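PDB 3BF7: esterase YbfF from Escherichia coli, which probably hydrolyses ester bonds, and perhaps thioesters, as an alpha/beta hydrolase with a helical cap. Local coordinates for residues Gly24-Leu29 with Glu126-Ile131; Val50-His53 with Pro57-Pro60; His120-Asp125 with Asp180-Ile185; Ala133-Asp138 with Gly169-Asn174. The protein carries 1 engineered substitution. One frame throughout, in Å; residues are numbered along the deposited sequence.

How the contacts relate
From the N terminus, the loop that follows strand 19-22 supplies residues 24-29, and contact 1 closes a long excursion by joining them to helix 125-136. Contact 2 is nested within this excursion, a short closure of the loop between strand 45-48 and helix 64-78. Contact 3 crosses contact 1: it starts at 120-125, just ahead of that helix, and ends at 180-185, where helix 182-186 begins. Contact 4 lies inside the span closed by contact 3 and joins the end of helix 125-136 to strand 170-171. Contact 1 thus ties a core loop to the cap, contact 2 stays within a core loop, and contacts 3 and 4 hold elements of the helical cap together.

Contact 1. Residues Gly24-Leu29 with Glu126-Ile131; sequences GLFGSL and EIFAAI
Phe26 reaches from the loop after strand 19-22 into a notch on helix 125-136 formed by Ile127, Phe128 and Ile131. It is the third residue of a type II turn from Gly24 to Gly27, and its CB points at the helix. With CG anti to the carbonyl carbon (chi1 -65°), the ring continues in that direction. Along one side CD2 and CE2 draw near the Ile127 branch, CE2 lying 3.8 Å from CG2. On the other, CD1 and CE1 run beneath Ile131, whose CD1 is 3.7 Å from CE1 and makes a CH-pi contact over the ring face. Leu25 CG covers the opposite face. At the tip, Phe26 CZ stands 3.6 Å from Phe128 CZ. The Phe26 edge meets the Phe128 face in a T-shaped pair, centroids 5.2 Å apart and planes at 74°. An alanine here would probably leave the face of Phe128 and the Ile131 methyl without their partner and open a gap between loop and cap. Phe173 and Leu178 add apolar cover. A core-loop side chain is held under the helical cap, in the domain arrangement that generates the substrate-binding crevice. The join, wholly apolar, relies on fit and burial.

Contact 2. Residues Val50-His53 with Pro57-Pro60; sequences VRNH and PREP. Engineered in segment 50-53: Val50 (natural residue Met).
The guanidinium of Arg58 lies against the backbone of Asn52, whose CA sits 4.0 Å above one face, while His53 O comes in at the edge, 3.2 Å from NH2. NE is hydrogen-bonded to Ser56 O and NH1 to Arg172 O. Arg51 has the second flat group, covered on one face by the aliphatic part of Glu59: NH1 is 3.5 Å from Glu59 CB. The carboxylate of Glu59 does not reach the guanidinium; its plane is 71° from it and OE1 is 5.0 Å from Arg51 NH1. Arg51 instead forms a salt bridge with Asp70 through NE and donates from NH1 to Val61 O. All this belongs to the loop between strand 45-48 and helix 64-78 of the alpha/beta hydrolase core, where Val50-His53, with an engineered valine at its start, forms a type II turn closed by His53 N to Val50 O. Asn52 takes the left-handed backbone conformation (phi 68°) at the third position of that turn. Its backbone N donates to Pro57 O at 3.0 Å, nearly straight at 167°, with the donor tilted out of the carbonyl plane. Beside it, the side chain of Asn52 packs against Arg58 and the backbone of Glu59.

Contact 3. Residues His120-Asp125 with Asp180-Ile185; sequences HVRRHD and DQYPHI
Tyr182 drives its phenol into the bend at Arg123 and His124, and the tight part of the contact is centred on its hydroxyl. OH accepts from the backbone N of Arg123 at 2.9 Å and is hydrogen-bonded to His124 ND1 at 2.7 Å. That second bond lies near the plane of both rings, each meeting it at its edge, while the rings themselves are turned 69° apart. Two partners therefore grip one oxygen and hold the phenol in place. CG of Tyr182 is anti to its backbone N (chi1 -171°), a torsion that directs the phenol across to Arg123 and His124. The outer side is looser. Here Tyr182 CD2 lies over one face of the solvent-exposed Arg122 guanidinium, toward its rim and 3.7 Å from NH1, with the planes inclined at 47°. Arg122 NE forms a salt bridge with Asp125 OD1 (2.8 Å), which receives it on its syn lone pair, and the guanidinium also makes a cation-pi contact with Trp179. His124 is the N-cap residue of helix 125-136 and Tyr182 opens helix 182-186, so the contact joins two helix starts in the cap, with Leu25 of the loop after strand 19-22 packed against both side chains.

Contact 4. Residues Ala133-Asp138 with Gly169-Asn174; sequences AVSESD and GEWRFN
Val134 and Trp171 make the apolar part of the contact, the valine meeting the indole at its edge. CB and CG1 of Val134 both stand 3.8 Å from Trp171 CZ2, and CG2 is only slightly farther away, so all three carbons gather at CZ2. Trp171 points its CB at the helix, and its first torsion (chi1 -67°) turns the indole so that CZ2 arrives at Val134 and NE1 at Ser135. Phe166 meets the indole with its own ring, at about 55° between planes. Trp171 belongs to strand 170-171, which pairs antiparallel with strand 166-167 in a small hairpin of the cap. The hairpin is laid beside the last turn of helix 125-136. The polar part lies next to the apolar one on the same edge of the indole, where Ser135 OG is in the ring plane, 3.2 Å from both NE1 and CD1 of Trp171. The indole NE1 and the serine hydroxyl are each hydrogen-bonded to Ile131 O, one turn back in the helix. Replacing Trp171 with a leucine would probably cost Ile131 O the indole N-H as a partner and Val134 its contact with the ring edge. At the helix end, Ser137 leaves helical geometry and its OG donates to Val134 O at 2.6 Å, while Ala139 N is hydrogen-bonded to the same hydroxyl.

Contact 1. Residues Gly24-Leu29 with Glu126-Ile131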
loop_
_atom_site.group_PDB
_atom_site.type_symbol
_atom_site.label_atom_id
_atom_site.label_comp_id
_atom_site.label_asym_id
_atom_site.label_seq_id
_atom_site.Cartn_x
_atom_site.Cartn_y
_atom_site.Cartn_z
ATOM N N GLY A 24 1.475 0.222 2.198
ATOM C CA GLY A 24 1.141 -1.015 2.887
ATOM C C GLY A 24 1.302 -0.974 4.396
ATOM O O GLY A 24 1.592 0.075 4.977
ATOM N N LEU A 25 1.115 -2.127 5.033
ATOM C CA LEU A 25 1.212 -2.231 6.484
ATOM C C LEU A 25 2.530 -1.690 7.032
ATOM O O LEU A 25 3.610 -1.992 6.514
ATOM C CB LEU A 25 1.026 -3.689 6.919
ATOM C CG LEU A 25 1.001 -3.946 8.431
ATOM C CD1 LEU A 25 -0.185 -3.236 9.081
ATOM C CD2 LEU A 25 0.925 -5.442 8.680
ATOM N N PHE A 26 2.413 -0.889 8.091
ATOM C CA PHE A 26 3.537 -0.247 8.774
ATOM C C PHE A 26 4.188 0.848 7.935
ATOM O O PHE A 26 5.218 1.398 8.319
ATOM C CB PHE A 26 4.599 -1.272 9.205
ATOM C CG PHE A 26 4.122 -2.253 10.246
ATOM C CD1 PHE A 26 3.594 -1.812 11.460
ATOM C CD2 PHE A 26 4.216 -3.622 10.018
ATOM C CE1 PHE A 26 3.168 -2.725 12.427
ATOM C CE2 PHE A 26 3.793 -4.538 10.979
ATOM C CZ PHE A 26 3.270 -4.089 12.182
ATOM N N GLY A 27 3.579 1.172 6.799
ATOM C CA GLY A 27 4.119 2.219 5.949
ATOM C C GLY A 27 3.501 3.578 6.230
ATOM O O GLY A 27 2.793 3.769 7.225
ATOM N N SER A 28 3.781 4.524 5.339
ATOM C CA SER A 28 3.281 5.892 5.439
ATOM C C SER A 28 3.256 6.465 4.027
ATOM O O SER A 28 3.779 5.846 3.095
ATOM C CB SER A 28 4.193 6.732 6.329
ATOM O OG SER A 28 5.483 6.827 5.755
ATOM N N LEU A 29 2.684 7.655 3.875
ATOM C CA LEU A 29 2.554 8.255 2.551
ATOM C C LEU A 29 3.851 8.481 1.789
ATOM O O LEU A 29 3.827 8.648 0.573
ATOM C CB LEU A 29 1.741 9.554 2.634
ATOM C CG LEU A 29 2.281 10.771 3.388
ATOM C CD1 LEU A 29 3.359 11.466 2.571
ATOM C CD2 LEU A 29 1.134 11.731 3.657
ATOM N N GLU A 126 7.771 -11.176 14.416
ATOM C CA GLU A 126 9.088 -10.685 14.797
ATOM C C GLU A 126 9.169 -9.171 14.628
ATOM O O GLU A 126 9.847 -8.490 15.399
ATOM C CB GLU A 126 10.157 -11.404 13.977
ATOM C CG GLU A 126 10.132 -12.904 14.226
ATOM C CD GLU A 126 11.006 -13.681 13.276
ATOM O OE1 GLU A 126 12.221 -13.783 13.537
ATOM O OE2 GLU A 126 10.473 -14.184 12.266
ATOM N N ILE A 127 8.472 -8.647 13.624
ATOM C CA ILE A 127 8.435 -7.205 13.404
ATOM C C ILE A 127 7.703 -6.553 14.590
ATOM O O ILE A 127 8.164 -5.546 15.130
ATOM C CB ILE A 127 7.746 -6.874 12.054
ATOM C CG1 ILE A 127 8.723 -7.161 10.907
ATOM C CG2 ILE A 127 7.287 -5.420 12.029
ATOM C CD1 ILE A 127 8.101 -7.077 9.531
ATOM N N PHE A 128 6.580 -7.131 15.010
ATOM C CA PHE A 128 5.852 -6.595 16.160
ATOM C C PHE A 128 6.737 -6.662 17.407
ATOM O O PHE A 128 6.735 -5.744 18.226
ATOM C CB PHE A 128 4.563 -7.388 16.407
ATOM C CG PHE A 128 3.369 -6.883 15.636
ATOM C CD1 PHE A 128 2.756 -5.677 15.976
ATOM C CD2 PHE A 128 2.830 -7.636 14.598
ATOM C CE1 PHE A 128 1.620 -5.233 15.293
ATOM C CE2 PHE A 128 1.696 -7.201 13.909
ATOM C CZ PHE A 128 1.089 -5.998 14.259
ATOM N N ALA A 129 7.493 -7.749 17.550
ATOM C CA ALA A 129 8.378 -7.910 18.702
ATOM C C ALA A 129 9.454 -6.822 18.703
ATOM O O ALA A 129 9.789 -6.265 19.752
ATOM C CB ALA A 129 9.024 -9.292 18.678
ATOM N N ALA A 130 9.994 -6.526 17.526
ATOM C CA ALA A 130 11.025 -5.501 17.390
ATOM C C ALA A 130 10.454 -4.126 17.725
ATOM O O ALA A 130 11.087 -3.329 18.421
ATOM C CB ALA A 130 11.578 -5.505 15.971
ATOM N N ILE A 131 9.257 -3.852 17.215
ATOM C CA ILE A 131 8.583 -2.584 17.463
ATOM C C ILE A 131 8.344 -2.399 18.960
ATOM O O ILE A 131 8.616 -1.332 19.518
ATOM C CB ILE A 131 7.236 -2.541 16.696
ATOM C CG1 ILE A 131 7.513 -2.381 15.198
ATOM C CG2 ILE A 131 6.353 -1.414 17.217
ATOM C CD1 ILE A 131 6.297 -2.571 14.321
#

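Contact 2. Residues Val50-His53 with Pro57-Pro60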
loop_
_atom_site.group_PDB
_atom_site.type_symbol
_atom_site.label_atom_id
_atom_site.label_comp_id
_atom_site.label_asym_id
_atom_site.label_seq_id
_atom_site.Cartn_x
_atom_site.Cartn_y
_atom_site.Cartn_z
ATOM N N VAL A 50 -2.727 5.675 5.294
ATOM C CA VAL A 50 -3.864 4.813 5.588
ATOM C C VAL A 50 -4.241 5.040 7.057
ATOM O O VAL A 50 -3.403 5.467 7.854
ATOM C CB VAL A 50 -3.480 3.331 5.356
ATOM C CG1 VAL A 50 -4.593 2.401 5.832
ATOM C CG2 VAL A 50 -3.195 3.108 3.875
ATOM N N ARG A 51 -5.495 4.784 7.417
ATOM C CA ARG A 51 -5.899 4.956 8.807
ATOM C C ARG A 51 -4.935 4.165 9.687
ATOM O O ARG A 51 -4.422 3.115 9.287
ATOM C CB ARG A 51 -7.340 4.473 9.035
ATOM C CG ARG A 51 -7.591 3.004 8.720
ATOM C CD ARG A 51 -8.919 2.530 9.308
ATOM N NE ARG A 51 -10.043 3.325 8.824
ATOM C CZ ARG A 51 -11.242 3.362 9.397
ATOM N NH1 ARG A 51 -11.493 2.645 10.486
ATOM N NH2 ARG A 51 -12.194 4.131 8.883
ATOM N N ASN A 52 -4.671 4.696 10.877
ATOM C CA ASN A 52 -3.777 4.069 11.839
ATOM C C ASN A 52 -2.310 4.054 11.426
ATOM O O ASN A 52 -1.498 3.346 12.030
ATOM C CB ASN A 52 -4.258 2.651 12.159
ATOM C CG ASN A 52 -5.586 2.645 12.889
ATOM O OD1 ASN A 52 -6.524 1.945 12.498
ATOM N ND2 ASN A 52 -5.674 3.431 13.956
ATOM N N HIS A 53 -1.977 4.839 10.404
ATOM C CA HIS A 53 -0.601 4.968 9.923
ATOM C C HIS A 53 -0.260 6.446 9.750
ATOM O O HIS A 53 -1.153 7.289 9.618
ATOM C CB HIS A 53 -0.409 4.261 8.573
ATOM C CG HIS A 53 -0.602 2.778 8.633
ATOM N ND1 HIS A 53 0.439 1.874 8.567
ATOM C CD2 HIS A 53 -1.726 2.043 8.783
ATOM C CE1 HIS A 53 -0.039 0.645 8.672
ATOM N NE2 HIS A 53 -1.350 0.722 8.802
ATOM N N PRO A 57 -5.857 9.735 11.064
ATOM C CA PRO A 57 -6.551 9.443 12.321
ATOM C C PRO A 57 -6.449 7.982 12.752
ATOM O O PRO A 57 -6.192 7.090 11.931
ATOM C CB PRO A 57 -7.996 9.839 12.018
ATOM C CG PRO A 57 -7.851 10.904 10.969
ATOM C CD PRO A 57 -6.780 10.321 10.079
ATOM N N ARG A 58 -6.648 7.752 14.048
ATOM C CA ARG A 58 -6.629 6.410 14.626
ATOM C C ARG A 58 -8.066 5.956 14.795
ATOM O O ARG A 58 -8.953 6.751 15.114
ATOM C CB ARG A 58 -5.966 6.395 16.006
ATOM C CG ARG A 58 -4.447 6.352 16.023
ATOM C CD ARG A 58 -3.848 7.708 15.752
ATOM N NE ARG A 58 -3.276 7.790 14.415
ATOM C CZ ARG A 58 -2.122 7.238 14.059
ATOM N NH1 ARG A 58 -1.403 6.556 14.942
ATOM N NH2 ARG A 58 -1.679 7.379 12.818
ATOM N N GLU A 59 -8.278 4.660 14.611
ATOM C CA GLU A 59 -9.596 4.056 14.724
ATOM C C GLU A 59 -9.397 2.583 15.063
ATOM O O GLU A 59 -8.541 1.934 14.482
ATOM C CB GLU A 59 -10.297 4.214 13.391
ATOM C CG GLU A 59 -10.789 5.609 13.155
ATOM C CD GLU A 59 -11.795 6.064 14.175
ATOM O OE1 GLU A 59 -12.716 5.304 14.520
ATOM O OE2 GLU A 59 -11.680 7.206 14.621
ATOM N N PRO A 60 -10.158 2.042 16.022
ATOM C CA PRO A 60 -9.990 0.630 16.378
ATOM C C PRO A 60 -10.380 -0.359 15.292
ATOM O O PRO A 60 -9.977 -1.526 15.337
ATOM C CB PRO A 60 -10.854 0.468 17.630
ATOM C CG PRO A 60 -10.851 1.819 18.227
ATOM C CD PRO A 60 -10.988 2.725 17.015
#

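Contact 3. Residues His120-Asp125 with Asp180-Ile185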
loop_
_atom_site.group_PDB
_atom_site.type_symbol
_atom_site.label_atom_id
_atom_site.label_comp_id
_atom_site.label_asym_id
_atom_site.label_seq_id
_atom_site.Cartn_x
_atom_site.Cartn_y
_atom_site.Cartn_z
ATOM N N HIS A 120 -3.975 -16.353 5.515
ATOM C CA HIS A 120 -4.071 -17.315 6.613
ATOM C C HIS A 120 -2.752 -17.679 7.287
ATOM O O HIS A 120 -2.508 -18.851 7.588
ATOM C CB HIS A 120 -4.737 -18.608 6.120
ATOM C CG HIS A 120 -6.191 -18.463 5.795
ATOM N ND1 HIS A 120 -7.138 -18.138 6.742
ATOM C CD2 HIS A 120 -6.864 -18.622 4.631
ATOM C CE1 HIS A 120 -8.332 -18.105 6.177
ATOM N NE2 HIS A 120 -8.193 -18.394 4.895
ATOM N N VAL A 121 -1.903 -16.685 7.516
ATOM C CA VAL A 121 -0.624 -16.906 8.184
ATOM C C VAL A 121 -0.255 -15.659 8.966
ATOM O O VAL A 121 -0.811 -14.583 8.735
ATOM C CB VAL A 121 0.541 -17.170 7.184
ATOM C CG1 VAL A 121 0.316 -18.469 6.431
ATOM C CG2 VAL A 121 0.684 -15.993 6.221
ATOM N N ARG A 122 0.659 -15.810 9.918
ATOM C CA ARG A 122 1.158 -14.668 10.669
ATOM C C ARG A 122 2.549 -14.453 10.084
ATOM O O ARG A 122 3.395 -15.348 10.132
ATOM C CB ARG A 122 1.234 -14.968 12.166
ATOM C CG ARG A 122 -0.134 -15.113 12.826
ATOM C CD ARG A 122 -0.039 -15.009 14.339
ATOM N NE ARG A 122 0.280 -13.656 14.790
ATOM C CZ ARG A 122 -0.613 -12.685 14.969
ATOM N NH1 ARG A 122 -1.900 -12.904 14.738
ATOM N NH2 ARG A 122 -0.216 -11.492 15.391
ATOM N N ARG A 123 2.770 -13.277 9.509
ATOM C CA ARG A 123 4.041 -12.951 8.869
ATOM C C ARG A 123 4.783 -11.781 9.494
ATOM O O ARG A 123 5.829 -11.379 8.981
ATOM C CB ARG A 123 3.817 -12.616 7.388
ATOM C CG ARG A 123 3.887 -13.793 6.441
ATOM C CD ARG A 123 4.029 -13.319 5.002
ATOM N NE ARG A 123 2.805 -12.721 4.476
ATOM C CZ ARG A 123 2.139 -13.202 3.430
ATOM N NH1 ARG A 123 2.582 -14.282 2.806
ATOM N NH2 ARG A 123 1.038 -12.602 3.003
ATOM N N HIS A 124 4.266 -11.238 10.591
ATOM C CA HIS A 124 4.891 -10.073 11.201
ATOM C C HIS A 124 5.166 -10.162 12.690
ATOM O O HIS A 124 5.418 -9.141 13.321
ATOM C CB HIS A 124 4.031 -8.828 10.946
ATOM C CG HIS A 124 3.859 -8.497 9.499
ATOM N ND1 HIS A 124 2.986 -9.173 8.675
ATOM C CD2 HIS A 124 4.474 -7.574 8.720
ATOM C CE1 HIS A 124 3.069 -8.681 7.452
ATOM N NE2 HIS A 124 3.965 -7.710 7.452
ATOM N N ASP A 125 5.144 -11.356 13.264
ATOM C CA ASP A 125 5.368 -11.451 14.699
ATOM C C ASP A 125 6.709 -10.905 15.165
ATOM O O ASP A 125 6.780 -10.242 16.199
ATOM C CB ASP A 125 5.207 -12.890 15.180
ATOM C CG ASP A 125 3.758 -13.338 15.210
ATOM O OD1 ASP A 125 2.853 -12.516 14.928
ATOM O OD2 ASP A 125 3.527 -14.524 15.529
ATOM N N ASP A 180 -4.258 -6.059 17.111
ATOM C CA ASP A 180 -5.602 -6.564 17.343
ATOM C C ASP A 180 -6.345 -6.918 16.057
ATOM O O ASP A 180 -7.045 -7.928 15.990
ATOM C CB ASP A 180 -6.413 -5.530 18.120
ATOM C CG ASP A 180 -7.808 -6.011 18.432
ATOM O OD1 ASP A 180 -7.946 -6.917 19.279
ATOM O OD2 ASP A 180 -8.765 -5.495 17.822
ATOM N N GLN A 181 -6.179 -6.087 15.034
ATOM C CA GLN A 181 -6.866 -6.283 13.765
ATOM C C GLN A 181 -6.048 -7.033 12.721
ATOM O O GLN A 181 -6.486 -7.186 11.582
ATOM C CB GLN A 181 -7.278 -4.918 13.209
ATOM C CG GLN A 181 -8.179 -4.134 14.147
ATOM C CD GLN A 181 -9.594 -4.656 14.142
ATOM O OE1 GLN A 181 -10.344 -4.418 13.199
ATOM N NE2 GLN A 181 -9.966 -5.388 15.189
ATOM N N TYR A 182 -4.877 -7.522 13.111
ATOM C CA TYR A 182 -4.000 -8.217 12.176
ATOM C C TYR A 182 -4.662 -9.274 11.291
ATOM O O TYR A 182 -4.421 -9.305 10.085
ATOM C CB TYR A 182 -2.821 -8.841 12.922
ATOM C CG TYR A 182 -1.758 -9.387 11.999
ATOM C CD1 TYR A 182 -0.847 -8.538 11.368
ATOM C CD2 TYR A 182 -1.679 -10.751 11.736
ATOM C CE1 TYR A 182 0.118 -9.036 10.495
ATOM C CE2 TYR A 182 -0.720 -11.262 10.865
ATOM C CZ TYR A 182 0.174 -10.400 10.248
ATOM O OH TYR A 182 1.114 -10.917 9.384
ATOM N N PRO A 183 -5.503 -10.152 11.865
ATOM C CA PRO A 183 -6.137 -11.169 11.019
ATOM C C PRO A 183 -6.936 -10.590 9.854
ATOM O O PRO A 183 -7.043 -11.214 8.798
ATOM C CB PRO A 183 -7.031 -11.929 11.997
ATOM C CG PRO A 183 -6.293 -11.801 13.296
ATOM C CD PRO A 183 -5.858 -10.353 13.282
ATOM N N HIS A 184 -7.504 -9.404 10.052
ATOM C CA HIS A 184 -8.299 -8.768 9.010
ATOM C C HIS A 184 -7.411 -8.117 7.963
ATOM O O HIS A 184 -7.817 -7.947 6.814
ATOM C CB HIS A 184 -9.230 -7.717 9.614
ATOM C CG HIS A 184 -10.051 -8.232 10.751
ATOM N ND1 HIS A 184 -10.721 -9.434 10.699
ATOM C CD2 HIS A 184 -10.302 -7.711 11.976
ATOM C CE1 HIS A 184 -11.349 -9.635 11.844
ATOM N NE2 HIS A 184 -11.111 -8.605 12.636
ATOM N N ILE A 185 -6.199 -7.752 8.360
ATOM C CA ILE A 185 -5.264 -7.114 7.443
ATOM C C ILE A 185 -4.635 -8.154 6.511
ATOM O O ILE A 185 -4.549 -7.938 5.299
ATOM C CB ILE A 185 -4.189 -6.342 8.239
ATOM C CG1 ILE A 185 -4.870 -5.237 9.062
ATOM C CG2 ILE A 185 -3.152 -5.741 7.294
ATOM C CD1 ILE A 185 -3.965 -4.557 10.067
#

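Contact 4. Residues Ala133-Asp138 with Gly169-Asn174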
loop_
_atom_site.group_PDB
_atom_site.type_symbol
_atom_site.label_atom_id
_atom_site.label_comp_id
_atom_site.label_asym_id
_atom_site.label_seq_id
_atom_site.Cartn_x
_atom_site.Cartn_y
_atom_site.Cartn_z
ATOM N N ALA A 133 9.929 -3.894 21.425
ATOM C CA ALA A 133 11.203 -3.820 22.132
ATOM C C ALA A 133 11.720 -2.384 22.101
ATOM O O ALA A 133 12.264 -1.887 23.088
ATOM C CB ALA A 133 12.216 -4.762 21.493
ATOM N N VAL A 134 11.556 -1.718 20.962
ATOM C CA VAL A 134 12.000 -0.336 20.837
ATOM C C VAL A 134 11.207 0.546 21.798
ATOM O O VAL A 134 11.779 1.381 22.500
ATOM C CB VAL A 134 11.810 0.189 19.392
ATOM C CG1 VAL A 134 11.990 1.703 19.358
ATOM C CG2 VAL A 134 12.812 -0.475 18.463
ATOM N N SER A 135 9.893 0.349 21.834
ATOM C CA SER A 135 9.022 1.131 22.707
ATOM C C SER A 135 9.343 0.931 24.184
ATOM O O SER A 135 9.274 1.873 24.973
ATOM C CB SER A 135 7.556 0.765 22.458
ATOM O OG SER A 135 7.167 1.100 21.139
ATOM N N GLU A 136 9.689 -0.297 24.554
ATOM C CA GLU A 136 10.011 -0.611 25.942
ATOM C C GLU A 136 11.377 -0.090 26.371
ATOM O O GLU A 136 11.618 0.124 27.558
ATOM C CB GLU A 136 9.940 -2.123 26.169
ATOM C CG GLU A 136 8.526 -2.678 26.162
ATOM C CD GLU A 136 7.655 -2.053 27.235
ATOM O OE1 GLU A 136 8.017 -2.153 28.428
ATOM O OE2 GLU A 136 6.609 -1.464 26.890
ATOM N N SER A 137 12.268 0.114 25.406
ATOM C CA SER A 137 13.607 0.615 25.698
ATOM C C SER A 137 13.557 2.120 25.927
ATOM O O SER A 137 12.483 2.698 26.055
ATOM C CB SER A 137 14.549 0.319 24.534
ATOM O OG SER A 137 14.224 1.117 23.408
ATOM N N ASP A 138 14.726 2.749 25.978
ATOM C CA ASP A 138 14.802 4.191 26.179
ATOM C C ASP A 138 15.243 4.864 24.884
ATOM O O ASP A 138 15.628 6.032 24.878
ATOM C CB ASP A 138 15.790 4.519 27.301
ATOM C CG ASP A 138 15.386 3.914 28.630
ATOM O OD1 ASP A 138 14.270 4.212 29.108
ATOM O OD2 ASP A 138 16.185 3.140 29.199
ATOM N N GLY A 169 10.784 9.601 19.103
ATOM C CA GLY A 169 10.751 8.455 19.994
ATOM C C GLY A 169 9.415 7.739 20.073
ATOM O O GLY A 169 9.136 7.048 21.050
ATOM N N GLU A 170 8.588 7.896 19.046
ATOM C CA GLU A 170 7.279 7.255 19.020
ATOM C C GLU A 170 6.984 6.692 17.638
ATOM O O GLU A 170 7.476 7.206 16.634
ATOM C CB GLU A 170 6.188 8.264 19.389
ATOM C CG GLU A 170 6.222 8.743 20.830
ATOM C CD GLU A 170 5.901 7.639 21.816
ATOM O OE1 GLU A 170 4.822 7.021 21.683
ATOM O OE2 GLU A 170 6.723 7.389 22.722
ATOM N N TRP A 171 6.188 5.628 17.593
ATOM C CA TRP A 171 5.808 5.028 16.322
ATOM C C TRP A 171 4.616 5.791 15.766
ATOM O O TRP A 171 3.660 6.072 16.487
ATOM C CB TRP A 171 5.427 3.557 16.507
ATOM C CG TRP A 171 6.580 2.694 16.891
ATOM C CD1 TRP A 171 6.806 2.117 18.108
ATOM C CD2 TRP A 171 7.681 2.326 16.058
ATOM N NE1 TRP A 171 7.985 1.412 18.084
ATOM C CE2 TRP A 171 8.544 1.523 16.837
ATOM C CE3 TRP A 171 8.026 2.598 14.728
ATOM C CZ2 TRP A 171 9.730 0.986 16.328
ATOM C CZ3 TRP A 171 9.206 2.064 14.221
ATOM C CH2 TRP A 171 10.043 1.267 15.021
ATOM N N ARG A 172 4.676 6.129 14.482
ATOM C CA ARG A 172 3.589 6.853 13.835
ATOM C C ARG A 172 2.360 5.966 13.678
ATOM O O ARG A 172 1.227 6.450 13.740
ATOM C CB ARG A 172 4.044 7.380 12.468
ATOM C CG ARG A 172 4.898 8.651 12.537
ATOM C CD ARG A 172 4.033 9.847 12.910
ATOM N NE ARG A 172 4.781 11.028 13.346
ATOM C CZ ARG A 172 5.233 11.987 12.543
ATOM N NH1 ARG A 172 5.031 11.926 11.234
ATOM N NH2 ARG A 172 5.862 13.035 13.060
ATOM N N PHE A 173 2.576 4.668 13.471
ATOM C CA PHE A 173 1.445 3.763 13.323
ATOM C C PHE A 173 0.892 3.313 14.676
ATOM O O PHE A 173 1.586 3.344 15.695
ATOM C CB PHE A 173 1.799 2.565 12.417
ATOM C CG PHE A 173 3.170 1.986 12.642
ATOM C CD1 PHE A 173 3.493 1.359 13.839
ATOM C CD2 PHE A 173 4.131 2.040 11.634
ATOM C CE1 PHE A 173 4.753 0.785 14.026
ATOM C CE2 PHE A 173 5.388 1.470 11.813
ATOM C CZ PHE A 173 5.699 0.843 13.010
ATOM N N ASN A 174 -0.378 2.918 14.667
ATOM C CA ASN A 174 -1.116 2.501 15.861
ATOM C C ASN A 174 -0.876 1.023 16.149
ATOM O O ASN A 174 -1.667 0.167 15.749
ATOM C CB ASN A 174 -2.603 2.763 15.615
ATOM C CG ASN A 174 -3.434 2.677 16.872
ATOM O OD1 ASN A 174 -2.967 2.222 17.914
ATOM N ND2 ASN A 174 -4.684 3.110 16.775
#